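Local coordinates for probable ubiquitin-conjugating enzyme E2 7 (Caenorhabditis elegans, PDB 1PZV), which probably accepts activated ubiquitin from an E1 enzyme as a thioester and passes it on to other proteins, at residues T46-G51 with W77-D82; V38-P43 with S124-P129. All blocks are in the same frame, centred on the assembly; numbering follows the deposited sequence.

Contact 1 (T46-G51 with W77-D82); sequences TLYEGG and WHPNID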
ATOM      1  N   THR A  46      -2.290  14.746   4.471  1.00 71.48           N
ATOM      2  CA  THR A  46      -3.282  13.689   4.314  1.00 70.72           C
ATOM      3  C   THR A  46      -3.574  13.275   5.751  1.00 70.67           C
ATOM      4  O   THR A  46      -2.769  13.544   6.642  1.00 70.94           O
ATOM      5  CB  THR A  46      -2.739  12.451   3.522  1.00 69.00           C
ATOM      6  OG1 THR A  46      -1.926  11.646   4.380  1.00 68.58           O
ATOM      7  CG2 THR A  46      -1.905  12.886   2.326  1.00 66.77           C
ATOM      8  N   LEU A  47      -4.717  12.640   5.985  1.00 70.46           N
ATOM      9  CA  LEU A  47      -5.074  12.216   7.333  1.00 70.19           C
ATOM     10  C   LEU A  47      -4.045  11.244   7.882  1.00 69.94           C
ATOM     11  O   LEU A  47      -3.911  11.054   9.100  1.00 69.83           O
ATOM     12  CB  LEU A  47      -6.455  11.573   7.337  1.00 70.09           C
ATOM     13  CG  LEU A  47      -7.561  12.549   6.955  1.00 70.55           C
ATOM     14  CD1 LEU A  47      -8.893  11.818   6.982  1.00 73.33           C
ATOM     15  CD2 LEU A  47      -7.558  13.736   7.916  1.00 67.99           C
ATOM     16  N   TYR A  48      -3.319  10.621   6.970  1.00 68.30           N
ATOM     17  CA  TYR A  48      -2.285   9.692   7.361  1.00 67.80           C
ATOM     18  C   TYR A  48      -1.026  10.538   7.226  1.00 69.49           C
ATOM     19  O   TYR A  48      -0.520  10.726   6.120  1.00 73.07           O
ATOM     20  CB  TYR A  48      -2.286   8.507   6.396  1.00 63.45           C
ATOM     21  CG  TYR A  48      -3.684   8.008   6.081  1.00 60.76           C
ATOM     22  CD1 TYR A  48      -4.530   8.720   5.225  1.00 58.30           C
ATOM     23  CD2 TYR A  48      -4.170   6.830   6.651  1.00 59.32           C
ATOM     24  CE1 TYR A  48      -5.818   8.269   4.948  1.00 55.00           C
ATOM     25  CE2 TYR A  48      -5.459   6.371   6.381  1.00 55.73           C
ATOM     26  CZ  TYR A  48      -6.277   7.094   5.530  1.00 55.72           C
ATOM     27  OH  TYR A  48      -7.561   6.645   5.278  1.00 56.44           O
ATOM     28  N   GLU A  49      -0.548  11.089   8.338  1.00 69.15           N
ATOM     29  CA  GLU A  49       0.638  11.931   8.300  1.00 69.28           C
ATOM     30  C   GLU A  49       1.807  11.371   9.083  1.00 70.68           C
ATOM     31  O   GLU A  49       2.915  11.217   8.539  1.00 73.78           O
ATOM     32  CB  GLU A  49       0.327  13.322   8.823  1.00 70.22           C
ATOM     33  CG  GLU A  49       0.076  14.351   7.747  1.00 72.72           C
ATOM     34  CD  GLU A  49       0.787  15.666   8.042  1.00 74.23           C
ATOM     35  OE1 GLU A  49       0.254  16.732   7.666  1.00 76.60           O
ATOM     36  OE2 GLU A  49       1.884  15.632   8.643  1.00 73.46           O
ATOM     37  N   GLY A  50       1.577  11.075  10.358  1.00 67.60           N
ATOM     38  CA  GLY A  50       2.650  10.535  11.174  1.00 64.51           C
ATOM     39  C   GLY A  50       2.548   9.031  11.283  1.00 61.39           C
ATOM     40  O   GLY A  50       3.096   8.423  12.196  1.00 61.61           O
ATOM     41  N   GLY A  51       1.853   8.424  10.337  1.00 58.51           N
ATOM     42  CA  GLY A  51       1.680   6.993  10.391  1.00 57.48           C
ATOM     43  C   GLY A  51       2.836   6.143   9.911  1.00 55.32           C
ATOM     44  O   GLY A  51       3.424   6.401   8.867  1.00 53.20           O
ATOM     45  N   TRP A  77      -7.434   2.784   8.626  1.00 65.25           N
ATOM     46  CA  TRP A  77      -8.839   2.994   8.283  1.00 65.41           C
ATOM     47  C   TRP A  77      -8.943   3.700   6.945  1.00 65.14           C
ATOM     48  O   TRP A  77      -8.833   4.924   6.857  1.00 62.65           O
ATOM     49  CB  TRP A  77      -9.548   3.816   9.371  1.00 65.85           C
ATOM     50  CG  TRP A  77     -11.054   3.800   9.250  1.00 66.10           C
ATOM     51  CD1 TRP A  77     -11.864   4.864   8.965  1.00 66.81           C
ATOM     52  CD2 TRP A  77     -11.919   2.656   9.346  1.00 65.84           C
ATOM     53  NE1 TRP A  77     -13.173   4.455   8.860  1.00 66.02           N
ATOM     54  CE2 TRP A  77     -13.236   3.104   9.083  1.00 66.19           C
ATOM     55  CE3 TRP A  77     -11.707   1.293   9.609  1.00 66.82           C
ATOM     56  CZ2 TRP A  77     -14.339   2.240   9.091  1.00 65.86           C
ATOM     57  CZ3 TRP A  77     -12.809   0.430   9.616  1.00 66.66           C
ATOM     58  CH2 TRP A  77     -14.106   0.910   9.350  1.00 67.04           C
ATOM     59  N   HIS A  78      -9.156   2.911   5.897  1.00 67.36           N
ATOM     60  CA  HIS A  78      -9.248   3.462   4.548  1.00 68.23           C
ATOM     61  C   HIS A  78     -10.285   2.764   3.656  1.00 67.96           C
ATOM     62  O   HIS A  78     -10.462   1.536   3.701  1.00 68.69           O
ATOM     63  CB  HIS A  78      -7.872   3.401   3.863  1.00 66.21           C
ATOM     64  CG  HIS A  78      -7.776   4.244   2.633  1.00 66.13           C
ATOM     65  ND1 HIS A  78      -7.509   5.598   2.676  1.00 67.44           N
ATOM     66  CD2 HIS A  78      -7.925   3.937   1.323  1.00 65.73           C
ATOM     67  CE1 HIS A  78      -7.494   6.084   1.451  1.00 66.12           C
ATOM     68  NE2 HIS A  78      -7.745   5.096   0.607  1.00 66.11           N
ATOM     69  N   PRO A  79     -10.989   3.553   2.836  1.00 66.73           N
ATOM     70  CA  PRO A  79     -12.011   3.059   1.913  1.00 67.07           C
ATOM     71  C   PRO A  79     -11.501   1.944   0.996  1.00 67.55           C
ATOM     72  O   PRO A  79     -12.246   1.013   0.669  1.00 68.59           O
ATOM     73  CB  PRO A  79     -12.387   4.309   1.123  1.00 65.76           C
ATOM     74  CG  PRO A  79     -12.259   5.390   2.163  1.00 66.69           C
ATOM     75  CD  PRO A  79     -10.973   5.027   2.871  1.00 65.94           C
ATOM     76  N   ASN A  80     -10.233   2.034   0.589  1.00 67.29           N
ATOM     77  CA  ASN A  80      -9.659   1.045  -0.318  1.00 66.19           C
ATOM     78  C   ASN A  80      -8.787  -0.028   0.299  1.00 67.17           C
ATOM     79  O   ASN A  80      -8.059  -0.731  -0.393  1.00 66.84           O
ATOM     80  CB  ASN A  80      -8.914   1.758  -1.429  1.00 64.45           C
ATOM     81  CG  ASN A  80      -9.819   2.691  -2.204  1.00 65.26           C
ATOM     82  OD1 ASN A  80      -9.639   3.913  -2.171  1.00 64.84           O
ATOM     83  ND2 ASN A  80     -10.820   2.121  -2.895  1.00 62.39           N
ATOM     84  N   ILE A  81      -8.862  -0.148   1.615  1.00 68.79           N
ATOM     85  CA  ILE A  81      -8.136  -1.185   2.323  1.00 69.94           C
ATOM     86  C   ILE A  81      -9.279  -1.911   3.029  1.00 71.67           C
ATOM     87  O   ILE A  81     -10.009  -1.293   3.806  1.00 70.91           O
ATOM     88  CB  ILE A  81      -7.200  -0.615   3.394  1.00 69.79           C
ATOM     89  CG1 ILE A  81      -6.399   0.557   2.837  1.00 69.89           C
ATOM     90  CG2 ILE A  81      -6.266  -1.711   3.885  1.00 69.10           C
ATOM     91  CD1 ILE A  81      -5.406   0.174   1.775  1.00 72.53           C
ATOM     92  N   ASP A  82      -9.465  -3.198   2.750  1.00 72.93           N
ATOM     93  CA  ASP A  82     -10.548  -3.907   3.413  1.00 74.46           C
ATOM     94  C   ASP A  82     -10.247  -4.097   4.900  1.00 75.19           C
ATOM     95  O   ASP A  82      -9.218  -3.644   5.407  1.00 74.71           O
ATOM     96  CB  ASP A  82     -10.837  -5.267   2.740  1.00 73.93           C
ATOM     97  CG  ASP A  82      -9.691  -6.257   2.866  1.00 74.60           C
ATOM     98  OD1 ASP A  82      -8.999  -6.258   3.905  1.00 73.84           O
ATOM     99  OD2 ASP A  82      -9.497  -7.056   1.927  1.00 75.11           O
TER
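Tyr48 reaches across to the 77-82 loop with its phenol oxygen, which fits between the carbonyl of Trp77 and the imidazole of His78. The hydroxyl works in both directions. As donor, Tyr48 OH binds Trp77 O at 2.7 Å, approaching a carbonyl that lies at the edge of the tyrosine ring, at a C=O...donor angle of 137° and tilted out of the carbonyl plane. As acceptor, Tyr48 OH takes the N-H of His78 ND1 at 2.8 Å at a moderately bent 157°, lying almost in the imidazole plane. The two side chains cross at about a right angle, while their rings, with centroids 5.5 Å apart, meet obliquely. A first torsion that sets His78 CG anti to its backbone N (chi1 -165°) swings the imidazole toward the hydroxyl; Pro79 CD lies above one face, toward the ring's rim. Val154 of helix 147-161 packs on Tyr48, and Met125 and Pro129 pack on His78, so the polar pair is buried among apolar neighbours. A phenylalanine in place of Tyr48 would probably leave both Trp77 O and the ND1 hydrogen of His78 without their shared partner. The pairing is consistent with a proton on ND1, and the hydroxyl probably helps hold the rotation of the His78 ring, about 9 Å from the side chain of Cys88, the predicted thioester-forming cysteine.

Contact 2 (V38-P43 with S124-P129); sequences VLVIGP and SMLTDP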
ATOM      1  N   VAL A  38       7.280  -3.687   3.842  1.00 52.47           N
ATOM      2  CA  VAL A  38       7.477  -2.270   3.547  1.00 51.57           C
ATOM      3  C   VAL A  38       6.866  -1.294   4.553  1.00 49.96           C
ATOM      4  O   VAL A  38       5.698  -1.400   4.909  1.00 50.16           O
ATOM      5  CB  VAL A  38       6.949  -1.910   2.124  1.00 51.65           C
ATOM      6  CG1 VAL A  38       7.327  -3.016   1.137  1.00 48.89           C
ATOM      7  CG2 VAL A  38       5.440  -1.680   2.148  1.00 50.91           C
ATOM      8  N   LEU A  39       7.675  -0.345   5.010  1.00 48.73           N
ATOM      9  CA  LEU A  39       7.212   0.670   5.945  1.00 48.80           C
ATOM     10  C   LEU A  39       6.579   1.780   5.128  1.00 49.16           C
ATOM     11  O   LEU A  39       7.221   2.366   4.256  1.00 50.23           O
ATOM     12  CB  LEU A  39       8.379   1.262   6.744  1.00 50.00           C
ATOM     13  CG  LEU A  39       7.999   2.408   7.694  1.00 51.23           C
ATOM     14  CD1 LEU A  39       7.121   1.847   8.820  1.00 51.93           C
ATOM     15  CD2 LEU A  39       9.247   3.081   8.265  1.00 49.65           C
ATOM     16  N   VAL A  40       5.319   2.077   5.399  1.00 49.78           N
ATOM     17  CA  VAL A  40       4.646   3.131   4.658  1.00 49.71           C
ATOM     18  C   VAL A  40       4.360   4.305   5.576  1.00 50.02           C
ATOM     19  O   VAL A  40       3.480   4.232   6.422  1.00 51.22           O
ATOM     20  CB  VAL A  40       3.325   2.632   4.069  1.00 47.20           C
ATOM     21  CG1 VAL A  40       2.677   3.721   3.280  1.00 45.92           C
ATOM     22  CG2 VAL A  40       3.575   1.425   3.206  1.00 45.52           C
ATOM     23  N   ILE A  41       5.115   5.384   5.413  1.00 50.70           N
ATOM     24  CA  ILE A  41       4.912   6.558   6.241  1.00 53.07           C
ATOM     25  C   ILE A  41       3.788   7.407   5.652  1.00 53.99           C
ATOM     26  O   ILE A  41       3.810   7.729   4.464  1.00 55.28           O
ATOM     27  CB  ILE A  41       6.211   7.411   6.338  1.00 54.16           C
ATOM     28  CG1 ILE A  41       7.337   6.563   6.937  1.00 55.06           C
ATOM     29  CG2 ILE A  41       5.968   8.657   7.209  1.00 52.27           C
ATOM     30  CD1 ILE A  41       8.579   7.349   7.306  1.00 56.96           C
ATOM     31  N   GLY A  42       2.809   7.760   6.485  1.00 54.60           N
ATOM     32  CA  GLY A  42       1.696   8.575   6.025  1.00 56.59           C
ATOM     33  C   GLY A  42       2.141   9.854   5.337  1.00 57.79           C
ATOM     34  O   GLY A  42       2.837  10.680   5.936  1.00 59.00           O
ATOM     35  N   PRO A  43       1.752  10.052   4.072  1.00 58.28           N
ATOM     36  CA  PRO A  43       2.144  11.257   3.341  1.00 59.75           C
ATOM     37  C   PRO A  43       1.668  12.518   4.034  1.00 62.60           C
ATOM     38  O   PRO A  43       0.634  12.526   4.697  1.00 59.85           O
ATOM     39  CB  PRO A  43       1.475  11.079   1.975  1.00 57.84           C
ATOM     40  CG  PRO A  43       1.393   9.593   1.823  1.00 57.53           C
ATOM     41  CD  PRO A  43       0.980   9.140   3.211  1.00 59.49           C
ATOM     42  N   SER A 124      -1.089   7.882  -3.805  1.00 47.60           N
ATOM     43  CA  SER A 124      -2.329   8.393  -4.363  1.00 49.45           C
ATOM     44  C   SER A 124      -3.526   7.859  -3.581  1.00 51.52           C
ATOM     45  O   SER A 124      -4.409   8.613  -3.197  1.00 50.85           O
ATOM     46  CB  SER A 124      -2.474   7.969  -5.825  1.00 51.57           C
ATOM     47  OG  SER A 124      -1.609   8.685  -6.677  1.00 54.28           O
ATOM     48  N   MET A 125      -3.561   6.552  -3.362  1.00 53.72           N
ATOM     49  CA  MET A 125      -4.659   5.963  -2.622  1.00 57.52           C
ATOM     50  C   MET A 125      -4.886   6.642  -1.272  1.00 58.92           C
ATOM     51  O   MET A 125      -6.030   6.928  -0.896  1.00 57.77           O
ATOM     52  CB  MET A 125      -4.408   4.482  -2.384  1.00 61.21           C
ATOM     53  CG  MET A 125      -5.345   3.905  -1.348  1.00 65.39           C
ATOM     54  SD  MET A 125      -5.059   2.180  -1.085  1.00 74.95           S
ATOM     55  CE  MET A 125      -3.536   2.247  -0.091  1.00 71.40           C
ATOM     56  N   LEU A 126      -3.801   6.881  -0.538  1.00 58.54           N
ATOM     57  CA  LEU A 126      -3.908   7.522   0.765  1.00 59.06           C
ATOM     58  C   LEU A 126      -4.283   9.009   0.631  1.00 61.44           C
ATOM     59  O   LEU A 126      -5.037   9.552   1.440  1.00 62.05           O
ATOM     60  CB  LEU A 126      -2.587   7.373   1.519  1.00 54.41           C
ATOM     61  CG  LEU A 126      -2.098   5.943   1.778  1.00 53.01           C
ATOM     62  CD1 LEU A 126      -0.695   5.993   2.358  1.00 49.71           C
ATOM     63  CD2 LEU A 126      -3.044   5.202   2.718  1.00 50.07           C
ATOM     64  N   THR A 127      -3.766   9.659  -0.403  1.00 63.30           N
ATOM     65  CA  THR A 127      -4.034  11.073  -0.631  1.00 66.02           C
ATOM     66  C   THR A 127      -5.403  11.331  -1.263  1.00 68.99           C
ATOM     67  O   THR A 127      -6.046  12.355  -0.995  1.00 69.16           O
ATOM     68  CB  THR A 127      -2.973  11.689  -1.566  1.00 64.14           C
ATOM     69  OG1 THR A 127      -1.672  11.291  -1.128  1.00 62.16           O
ATOM     70  CG2 THR A 127      -3.073  13.211  -1.566  1.00 61.13           C
ATOM     71  N   ASP A 128      -5.844  10.399  -2.101  1.00 72.06           N
ATOM     72  CA  ASP A 128      -7.114  10.546  -2.808  1.00 74.08           C
ATOM     73  C   ASP A 128      -7.796   9.199  -3.038  1.00 72.89           C
ATOM     74  O   ASP A 128      -7.647   8.590  -4.096  1.00 70.44           O
ATOM     75  CB  ASP A 128      -6.850  11.217  -4.152  1.00 77.37           C
ATOM     76  CG  ASP A 128      -8.027  12.004  -4.639  1.00 82.42           C
ATOM     77  OD1 ASP A 128      -9.125  11.408  -4.802  1.00 85.12           O
ATOM     78  OD2 ASP A 128      -7.844  13.224  -4.852  1.00 84.55           O
ATOM     79  N   PRO A 129      -8.570   8.728  -2.053  1.00 73.73           N
ATOM     80  CA  PRO A 129      -9.250   7.437  -2.196  1.00 74.46           C
ATOM     81  C   PRO A 129     -10.222   7.373  -3.376  1.00 76.40           C
ATOM     82  O   PRO A 129     -10.856   8.370  -3.737  1.00 76.36           O
ATOM     83  CB  PRO A 129      -9.950   7.271  -0.849  1.00 74.18           C
ATOM     84  CG  PRO A 129     -10.277   8.695  -0.469  1.00 73.05           C
ATOM     85  CD  PRO A 129      -9.008   9.431  -0.830  1.00 72.88           C
TER
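Leu126, near the C-terminal end of helix 115-127, points a single methyl at Val40 of strand 35-41 and at Pro43 just beyond its end. The contact is wholly apolar at its centre. Leu126 CG stands beside the backbone N and opposite the carbonyl carbon (chi1 -59°), and the extended second torsion (chi2 172°) carries CD1 outward from the helix to meet both partners. Leu126 CD1 approaches Pro43 CD to 3.7 Å, with the leucine crossing the proline ring at about a right angle. The same CD1 lies 4.2 Å from Val40 CG1, the branch that a chi1 of -178° places anti to the valine nitrogen; Val40 also packs on Phe23 of the adjoining strand. Thr127, one residue further along the helix, adds a looser touch at the margin, its OG1 4.4 Å from Pro43 CB. That hydroxyl is hydrogen-bonded back to Ile123 O in the preceding turn, and it only lies near the proline, without a polar bond to it. Gly42 and Pro43 carry the chain off the strand, and Pro43, already in the loop, lies against the helix end at Leu126 and Thr127. Such packing of a central helix on one face of the antiparallel four-stranded meander is the core of the ubiquitin-conjugating (UBC) fold.

From the N terminus, the chain passes helix 5-17 and strand 23-27 before strand 35-41 supplies the first half of contact 2. The loop that follows gives 46-51 to contact 1, and strands 52-58 and 69-72 complete the meander before 77-82 returns to close that shorter loop. Only at the end of helix 115-127 does 124-129 close the longer one, so contact 1 lies within the span of contact 2. Contact 1 ties the loop between two central strands to the loop after the last strand; contact 2 joins sheet and helix. They meet where Gly42 N probably bonds Gly51 O and where His78 and Ile81 pack against Met125.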